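Local structure of type II restriction enzyme AgeI (Thalassobius gelatinovorus, 5DWA) at residues L242-S247 and I257-F262; F238-R243 and D267-Y272. The protein recognises the double-stranded DNA sequence 5'-ACCGGT-3' and cleaves it after the first A, leaving fragments with terminal 5'-phosphates. All coordinates share one frame; numbering follows the deposited sequence.

How the contacts relate
Contacts 1 and 2 illustrate how the edge region of a nuclease sheet is joined to a loop in one contact and to a helix in the other. Their centres lie about 6 Å apart. The order along the chain is strand 236-239, the loop carrying 242-247, an outermost strand, 257-259, and then helix 268-277. The two strands are parallel neighbours in the mixed sheet, joined by the backbone hydrogen bond between Ser239 N and Tyr258 O, 2.8 Å. The contacts share Leu242 and Arg243. One stretch of chain leaving strand 236-239 supplies a side of both, so the loop, the two neighbouring strands and the C-terminal helix are packed together.

Contact 1. Residues L242-S247 and I257-F262; sequences LRTSPS and IYVSGF
Ser247 OG receives the backbone N-H of Ile257 in a short, nearly straight bond, 2.7 Å from OG to N with an angle of 173° at the hydrogen. The same hydroxyl is also hydrogen-bonded to Glu229 of helix 223-230, so this one oxygen ties loop, strand and helix together. With chi1 at -66°, OG stands beside its own backbone N, and the residue can therefore use both atoms on Ile257: Ser247 N donates to Ile257 O at 3.0 Å, in the carbonyl plane and on a lone pair. A water also donates to Ile257 O and, more weakly, to Ser247 O. With alanine in place of Ser247, the Ile257 N-H and the Glu229 carboxylate would probably lose their shared hydroxyl, leaving the bond to Ile257 O as the direct backbone tie.

Away from these bonds the contact is mainly methyl groups packed on side chains and backbone, with Val259 at its centre. Both branches of Val259 border Thr244 O, CG2 the more closely at 3.3 Å. CG2 also packs on Thr244 CB and Pro246 CD, the proline side chain crossing that of the valine at about a right angle, and CG1 reaches Leu242 CA. Thr244 turns CG2 anti to its backbone nitrogen, chi1 -57° for OG1, which sets this methyl 4.0 Å from Ile257 CG2 while OG1 is hydrogen-bonded to Asp198 and to Ser239 OG. Farther along, Leu242 CD2 rests over the backbone of Ser260 and Gly261.

The loop follows strand 236-239 and runs back roughly antiparallel to the next strand, 257-259, an outermost strand of the mixed sheet. Helix 223-230 packs against Ile257 through Arg225, Ile228 and Glu229, while Pro63 of helix 63-78 touches Leu242.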
ATOM      1  N   LEU A 242      22.354   1.208   7.689  1.00 15.57           N
ATOM      2  CA  LEU A 242      23.475   0.577   8.385  1.00 17.61           C
ATOM      3  C   LEU A 242      23.040  -0.246   9.609  1.00 17.85           C
ATOM      4  O   LEU A 242      23.811  -1.069  10.098  1.00 19.85           O
ATOM      5  CB  LEU A 242      24.499   1.629   8.807  1.00 18.92           C
ATOM      6  CG  LEU A 242      25.094   2.454   7.665  1.00 19.99           C
ATOM      7  CD1 LEU A 242      26.171   3.413   8.187  1.00 20.67           C
ATOM      8  CD2 LEU A 242      25.644   1.538   6.576  1.00 21.29           C
ATOM      9  N   ARG A 243      21.814  -0.034  10.094  1.00 17.19           N
ATOM     10  CA  ARG A 243      21.280  -0.818  11.217  1.00 16.89           C
ATOM     11  C   ARG A 243      20.644  -2.145  10.819  1.00 16.49           C
ATOM     12  O   ARG A 243      20.365  -2.981  11.680  1.00 18.16           O
ATOM     13  CB  ARG A 243      20.251  -0.001  11.997  1.00 16.10           C
ATOM     14  CG  ARG A 243      20.851   1.199  12.684  1.00 16.47           C
ATOM     15  CD  ARG A 243      19.878   1.819  13.668  1.00 17.70           C
ATOM     16  NE  ARG A 243      20.340   3.151  14.019  1.00 18.51           N
ATOM     17  CZ  ARG A 243      20.178   4.216  13.236  1.00 18.62           C
ATOM     18  NH1 ARG A 243      19.543   4.100  12.070  1.00 17.21           N
ATOM     19  NH2 ARG A 243      20.648   5.395  13.607  1.00 20.79           N
ATOM     20  N   THR A 244      20.409  -2.345   9.523  1.00 15.62           N
ATOM     21  CA  THR A 244      19.883  -3.613   9.049  1.00 16.51           C
ATOM     22  C   THR A 244      20.875  -4.716   9.388  1.00 18.61           C
ATOM     23  O   THR A 244      22.074  -4.562   9.162  1.00 19.50           O
ATOM     24  CB  THR A 244      19.639  -3.604   7.520  1.00 15.09           C
ATOM     25  OG1 THR A 244      18.744  -2.535   7.175  1.00 15.65           O
ATOM     26  CG2 THR A 244      19.058  -4.934   7.062  1.00 16.16           C
ATOM     27  N   SER A 245      20.379  -5.815   9.948  1.00 18.60           N
ATOM     28  CA  SER A 245      21.240  -6.957  10.216  1.00 21.29           C
ATOM     29  C   SER A 245      21.419  -7.769   8.944  1.00 21.31           C
ATOM     30  O   SER A 245      20.439  -8.184   8.333  1.00 20.26           O
ATOM     31  CB  SER A 245      20.664  -7.835  11.325  1.00 24.08           C
ATOM     32  OG  SER A 245      20.614  -7.124  12.548  1.00 27.50           O
ATOM     33  N   PRO A 246      22.674  -7.990   8.541  1.00 21.85           N
ATOM     34  CA  PRO A 246      22.908  -8.828   7.364  1.00 23.01           C
ATOM     35  C   PRO A 246      22.565 -10.281   7.639  1.00 22.86           C
ATOM     36  O   PRO A 246      22.470 -10.706   8.791  1.00 22.80           O
ATOM     37  CB  PRO A 246      24.406  -8.658   7.100  1.00 23.58           C
ATOM     38  CG  PRO A 246      24.980  -8.234   8.410  1.00 24.51           C
ATOM     39  CD  PRO A 246      23.921  -7.404   9.062  1.00 23.33           C
ATOM     40  N   SER A 247      22.364 -11.035   6.568  1.00 23.48           N
ATOM     41  CA  SER A 247      22.153 -12.466   6.678  1.00 23.61           C
ATOM     42  C   SER A 247      23.388 -13.151   7.248  1.00 26.03           C
ATOM     43  O   SER A 247      24.508 -12.680   7.055  1.00 26.08           O
ATOM     44  CB  SER A 247      21.818 -13.053   5.309  1.00 23.31           C
ATOM     45  OG  SER A 247      20.569 -12.579   4.847  1.00 23.89           O
ATOM     46  N   ILE A 257      20.496 -11.068   2.619  1.00 18.09           N
ATOM     47  CA  ILE A 257      20.400  -9.630   2.837  1.00 18.26           C
ATOM     48  C   ILE A 257      21.810  -9.078   3.043  1.00 18.31           C
ATOM     49  O   ILE A 257      22.542  -9.537   3.933  1.00 20.36           O
ATOM     50  CB  ILE A 257      19.519  -9.298   4.057  1.00 17.81           C
ATOM     51  CG1 ILE A 257      18.061  -9.669   3.789  1.00 18.16           C
ATOM     52  CG2 ILE A 257      19.620  -7.820   4.414  1.00 18.61           C
ATOM     53  CD1 ILE A 257      17.246  -9.894   5.050  1.00 19.08           C
ATOM     54  N   TYR A 258      22.188  -8.121   2.197  1.00 16.87           N
ATOM     55  CA  TYR A 258      23.468  -7.417   2.287  1.00 16.71           C
ATOM     56  C   TYR A 258      23.242  -5.981   2.745  1.00 16.10           C
ATOM     57  O   TYR A 258      22.198  -5.395   2.474  1.00 16.53           O
ATOM     58  CB  TYR A 258      24.199  -7.430   0.940  1.00 18.89           C
ATOM     59  CG  TYR A 258      24.481  -8.822   0.423  1.00 21.91           C
ATOM     60  CD1 TYR A 258      25.561  -9.556   0.902  1.00 24.34           C
ATOM     61  CD2 TYR A 258      23.660  -9.409  -0.531  1.00 22.18           C
ATOM     62  CE1 TYR A 258      25.818 -10.836   0.440  1.00 25.44           C
ATOM     63  CE2 TYR A 258      23.908 -10.683  -0.996  1.00 23.47           C
ATOM     64  CZ  TYR A 258      24.986 -11.392  -0.508  1.00 25.58           C
ATOM     65  OH  TYR A 258      25.230 -12.665  -0.979  1.00 27.68           O
ATOM     66  N   VAL A 259      24.228  -5.420   3.435  1.00 16.51           N
ATOM     67  CA  VAL A 259      24.085  -4.099   4.038  1.00 17.82           C
ATOM     68  C   VAL A 259      25.312  -3.255   3.723  1.00 18.95           C
ATOM     69  O   VAL A 259      26.443  -3.714   3.888  1.00 19.90           O
ATOM     70  CB  VAL A 259      23.902  -4.190   5.575  1.00 18.67           C
ATOM     71  CG1 VAL A 259      23.717  -2.807   6.185  1.00 18.61           C
ATOM     72  CG2 VAL A 259      22.720  -5.083   5.931  1.00 19.17           C
ATOM     73  N   SER A 260      25.101  -2.019   3.280  1.00 19.24           N
ATOM     74  CA  SER A 260      26.230  -1.143   2.973  1.00 19.69           C
ATOM     75  C   SER A 260      25.856   0.320   3.034  1.00 19.59           C
ATOM     76  O   SER A 260      24.678   0.668   3.117  1.00 19.73           O
ATOM     77  CB  SER A 260      26.801  -1.453   1.586  1.00 21.38           C
ATOM     78  OG  SER A 260      25.999  -0.898   0.555  1.00 22.54           O
ATOM     79  N   GLY A 261      26.877   1.172   2.995  1.00 19.76           N
ATOM     80  CA  GLY A 261      26.676   2.587   2.767  1.00 20.05           C
ATOM     81  C   GLY A 261      26.278   2.790   1.316  1.00 19.94           C
ATOM     82  O   GLY A 261      26.280   1.842   0.524  1.00 20.50           O
ATOM     83  N   PHE A 262      25.939   4.017   0.949  1.00 20.21           N
ATOM     84  CA  PHE A 262      25.408   4.273  -0.383  1.00 20.37           C
ATOM     85  C   PHE A 262      26.451   4.877  -1.313  1.00 23.95           C
ATOM     86  O   PHE A 262      26.632   4.413  -2.435  1.00 26.25           O
ATOM     87  CB  PHE A 262      24.183   5.183  -0.294  1.00 17.83           C
ATOM     88  CG  PHE A 262      23.433   5.319  -1.583  1.00 17.48           C
ATOM     89  CD1 PHE A 262      22.623   4.292  -2.040  1.00 18.41           C
ATOM     90  CD2 PHE A 262      23.515   6.486  -2.328  1.00 17.73           C
ATOM     91  CE1 PHE A 262      21.916   4.419  -3.223  1.00 19.20           C
ATOM     92  CE2 PHE A 262      22.814   6.621  -3.518  1.00 18.42           C
ATOM     93  CZ  PHE A 262      22.014   5.580  -3.965  1.00 19.67           C
TER
HETATM   94  O   HOH W   1      25.184 -11.318   4.123  1.00 41.16           O

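Contact 2. Residues F238-R243 and D267-Y272; sequences FSYNLR and DEFTDY
Phe238 and Phe269 form an edge-to-face aromatic pair, the edge of Phe269 directed at the face of Phe238. Their centroids are 5.1 Å apart and the planes stand at 79°. Phe269 CD1 lies over the Phe238 ring, offset toward the rim, 3.7 Å from Phe238 CD1. The Phe238 ring also takes a CH-pi contact over its face from Phe269 CB, 4.1 Å from the ring centroid. Phe269 CG is anti to its backbone N, chi1 175°, which carries the ring out from the helix across Phe238.

Apolar packing widens the cluster. Phe238 CE2 comes within 3.4 Å of Phe269 CA, and its CZ lies 3.7 Å from Tyr272 CB, about one helical turn later; the Phe238 and Tyr272 rings meet obliquely. Tyr240 approaches Phe269 with its hydroxyl, OH to CB 4.0 Å.

No direct hydrogen bond crosses between the segments, but Tyr104 OH of helix 84-109 is hydrogen-bonded to both Tyr240 OH and Asp267 OD2 and so links them indirectly. Within the helical segment Asp267 OD1 accepts from Thr270 N at 3.0 Å, and Thr270 OG1 accepts from Asp267 N, completing a capping box.

In this PD-(D/E)XK nuclease the aromatic cluster of Phe238, Phe269 and Tyr272 seats a capped C-terminal helix on a strand of the central mixed sheet, a helix-on-sheet packing.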
ATOM      1  N   PHE A 238      19.581  -5.796  -0.899  1.00 14.08           N
ATOM      2  CA  PHE A 238      20.605  -4.838  -0.514  1.00 14.74           C
ATOM      3  C   PHE A 238      19.951  -3.723   0.260  1.00 14.67           C
ATOM      4  O   PHE A 238      19.055  -3.066  -0.249  1.00 14.18           O
ATOM      5  CB  PHE A 238      21.335  -4.308  -1.747  1.00 16.12           C
ATOM      6  CG  PHE A 238      22.100  -5.368  -2.469  1.00 17.00           C
ATOM      7  CD1 PHE A 238      21.466  -6.188  -3.393  1.00 17.57           C
ATOM      8  CD2 PHE A 238      23.440  -5.587  -2.189  1.00 17.06           C
ATOM      9  CE1 PHE A 238      22.165  -7.184  -4.045  1.00 18.09           C
ATOM     10  CE2 PHE A 238      24.134  -6.587  -2.830  1.00 18.47           C
ATOM     11  CZ  PHE A 238      23.497  -7.385  -3.759  1.00 18.87           C
ATOM     12  N   SER A 239      20.372  -3.551   1.509  1.00 14.98           N
ATOM     13  CA  SER A 239      19.840  -2.494   2.348  1.00 14.40           C
ATOM     14  C   SER A 239      20.890  -1.428   2.569  1.00 14.50           C
ATOM     15  O   SER A 239      22.076  -1.732   2.723  1.00 15.12           O
ATOM     16  CB  SER A 239      19.369  -3.048   3.691  1.00 14.68           C
ATOM     17  OG  SER A 239      19.021  -1.974   4.556  1.00 15.18           O
ATOM     18  N   TYR A 240      20.445  -0.178   2.597  1.00 14.88           N
ATOM     19  CA  TYR A 240      21.349   0.937   2.844  1.00 15.31           C
ATOM     20  C   TYR A 240      21.029   1.586   4.177  1.00 14.88           C
ATOM     21  O   TYR A 240      21.366   2.743   4.425  1.00 15.11           O
ATOM     22  CB  TYR A 240      21.280   1.939   1.691  1.00 15.26           C
ATOM     23  CG  TYR A 240      21.637   1.272   0.386  1.00 15.43           C
ATOM     24  CD1 TYR A 240      20.646   0.815  -0.481  1.00 15.48           C
ATOM     25  CD2 TYR A 240      22.965   1.035   0.053  1.00 15.91           C
ATOM     26  CE1 TYR A 240      20.978   0.171  -1.673  1.00 16.28           C
ATOM     27  CE2 TYR A 240      23.302   0.390  -1.129  1.00 16.92           C
ATOM     28  CZ  TYR A 240      22.300  -0.035  -1.985  1.00 17.47           C
ATOM     29  OH  TYR A 240      22.628  -0.687  -3.156  1.00 18.18           O
ATOM     30  N   ASN A 241      20.366   0.819   5.033  1.00 13.86           N
ATOM     31  CA  ASN A 241      20.263   1.184   6.437  1.00 13.92           C
ATOM     32  C   ASN A 241      21.376   0.463   7.171  1.00 14.30           C
ATOM     33  O   ASN A 241      21.347  -0.760   7.269  1.00 15.23           O
ATOM     34  CB  ASN A 241      18.896   0.795   7.003  1.00 13.75           C
ATOM     35  CG  ASN A 241      18.662   1.339   8.401  1.00 14.57           C
ATOM     36  OD1 ASN A 241      19.605   1.572   9.154  1.00 14.43           O
ATOM     37  ND2 ASN A 241      17.395   1.548   8.752  1.00 15.76           N
ATOM     38  N   LEU A 242      22.354   1.208   7.689  1.00 15.57           N
ATOM     39  CA  LEU A 242      23.475   0.577   8.385  1.00 17.61           C
ATOM     40  C   LEU A 242      23.040  -0.246   9.609  1.00 17.85           C
ATOM     41  O   LEU A 242      23.811  -1.069  10.098  1.00 19.85           O
ATOM     42  CB  LEU A 242      24.499   1.629   8.807  1.00 18.92           C
ATOM     43  CG  LEU A 242      25.094   2.454   7.665  1.00 19.99           C
ATOM     44  CD1 LEU A 242      26.171   3.413   8.187  1.00 20.67           C
ATOM     45  CD2 LEU A 242      25.644   1.538   6.576  1.00 21.29           C
ATOM     46  N   ARG A 243      21.814  -0.034  10.094  1.00 17.19           N
ATOM     47  CA  ARG A 243      21.280  -0.818  11.217  1.00 16.89           C
ATOM     48  C   ARG A 243      20.644  -2.145  10.819  1.00 16.49           C
ATOM     49  O   ARG A 243      20.365  -2.981  11.680  1.00 18.16           O
ATOM     50  CB  ARG A 243      20.251  -0.001  11.997  1.00 16.10           C
ATOM     51  CG  ARG A 243      20.851   1.199  12.684  1.00 16.47           C
ATOM     52  CD  ARG A 243      19.878   1.819  13.668  1.00 17.70           C
ATOM     53  NE  ARG A 243      20.340   3.151  14.019  1.00 18.51           N
ATOM     54  CZ  ARG A 243      20.178   4.216  13.236  1.00 18.62           C
ATOM     55  NH1 ARG A 243      19.543   4.100  12.070  1.00 17.21           N
ATOM     56  NH2 ARG A 243      20.648   5.395  13.607  1.00 20.79           N
ATOM     57  N   ASP A 267      30.884  -1.768  -4.734  1.00 24.15           N
ATOM     58  CA  ASP A 267      30.433  -2.286  -3.446  1.00 22.70           C
ATOM     59  C   ASP A 267      29.853  -3.689  -3.604  1.00 22.30           C
ATOM     60  O   ASP A 267      29.992  -4.304  -4.661  1.00 22.60           O
ATOM     61  CB  ASP A 267      29.412  -1.339  -2.792  1.00 22.00           C
ATOM     62  CG  ASP A 267      28.156  -1.128  -3.632  1.00 22.01           C
ATOM     63  OD1 ASP A 267      27.975  -1.799  -4.665  1.00 21.59           O
ATOM     64  OD2 ASP A 267      27.326  -0.281  -3.243  1.00 22.69           O
ATOM     65  N   GLU A 268      29.221  -4.202  -2.555  1.00 23.35           N
ATOM     66  CA  GLU A 268      28.662  -5.548  -2.613  1.00 24.71           C
ATOM     67  C   GLU A 268      27.618  -5.693  -3.718  1.00 22.44           C
ATOM     68  O   GLU A 268      27.509  -6.755  -4.331  1.00 22.98           O
ATOM     69  CB  GLU A 268      28.059  -5.937  -1.267  1.00 28.07           C
ATOM     70  CG  GLU A 268      29.105  -6.236  -0.209  1.00 31.00           C
ATOM     71  CD  GLU A 268      28.533  -6.992   0.967  1.00 34.56           C
ATOM     72  OE1 GLU A 268      27.665  -6.433   1.669  1.00 35.41           O
ATOM     73  OE2 GLU A 268      28.945  -8.151   1.181  1.00 36.62           O
ATOM     74  N   PHE A 269      26.864  -4.630  -3.982  1.00 20.62           N
ATOM     75  CA  PHE A 269      25.845  -4.670  -5.029  1.00 19.30           C
ATOM     76  C   PHE A 269      26.471  -4.790  -6.419  1.00 18.72           C
ATOM     77  O   PHE A 269      26.077  -5.655  -7.209  1.00 18.14           O
ATOM     78  CB  PHE A 269      24.941  -3.435  -4.956  1.00 18.52           C
ATOM     79  CG  PHE A 269      23.937  -3.349  -6.078  1.00 18.29           C
ATOM     80  CD1 PHE A 269      22.925  -4.288  -6.190  1.00 19.59           C
ATOM     81  CD2 PHE A 269      24.012  -2.335  -7.023  1.00 18.85           C
ATOM     82  CE1 PHE A 269      21.998  -4.215  -7.221  1.00 19.72           C
ATOM     83  CE2 PHE A 269      23.089  -2.261  -8.059  1.00 19.02           C
ATOM     84  CZ  PHE A 269      22.076  -3.200  -8.150  1.00 19.01           C
ATOM     85  N   THR A 270      27.453  -3.941  -6.715  1.00 18.56           N
ATOM     86  CA  THR A 270      28.095  -3.987  -8.028  1.00 19.45           C
ATOM     87  C   THR A 270      28.888  -5.289  -8.189  1.00 20.47           C
ATOM     88  O   THR A 270      28.852  -5.908  -9.250  1.00 20.38           O
ATOM     89  CB  THR A 270      29.008  -2.770  -8.274  1.00 20.61           C
ATOM     90  OG1 THR A 270      30.109  -2.776  -7.354  1.00 22.27           O
ATOM     91  CG2 THR A 270      28.218  -1.485  -8.113  1.00 20.34           C
ATOM     92  N   ASP A 271      29.571  -5.717  -7.130  1.00 21.91           N
ATOM     93  CA  ASP A 271      30.275  -6.999  -7.158  1.00 24.48           C
ATOM     94  C   ASP A 271      29.304  -8.132  -7.473  1.00 23.75           C
ATOM     95  O   ASP A 271      29.621  -9.052  -8.235  1.00 25.02           O
ATOM     96  CB  ASP A 271      30.977  -7.270  -5.825  1.00 28.15           C
ATOM     97  CG  ASP A 271      32.192  -6.388  -5.613  1.00 32.07           C
ATOM     98  OD1 ASP A 271      32.685  -5.790  -6.594  1.00 33.13           O
ATOM     99  OD2 ASP A 271      32.660  -6.300  -4.459  1.00 34.61           O
ATOM    100  N   TYR A 272      28.115  -8.053  -6.884  1.00 22.52           N
ATOM    101  CA  TYR A 272      27.076  -9.051  -7.090  1.00 21.61           C
ATOM    102  C   TYR A 272      26.612  -9.093  -8.542  1.00 19.92           C
ATOM    103  O   TYR A 272      26.562 -10.159  -9.150  1.00 20.52           O
ATOM    104  CB  TYR A 272      25.888  -8.777  -6.164  1.00 22.05           C
ATOM    105  CG  TYR A 272      24.683  -9.641  -6.433  1.00 23.77           C
ATOM    106  CD1 TYR A 272      24.637 -10.962  -5.999  1.00 23.84           C
ATOM    107  CD2 TYR A 272      23.582  -9.137  -7.115  1.00 24.60           C
ATOM    108  CE1 TYR A 272      23.537 -11.756  -6.245  1.00 23.95           C
ATOM    109  CE2 TYR A 272      22.478  -9.922  -7.364  1.00 24.34           C
ATOM    110  CZ  TYR A 272      22.457 -11.229  -6.925  1.00 24.69           C
ATOM    111  OH  TYR A 272      21.358 -12.015  -7.172  1.00 26.82           O
TER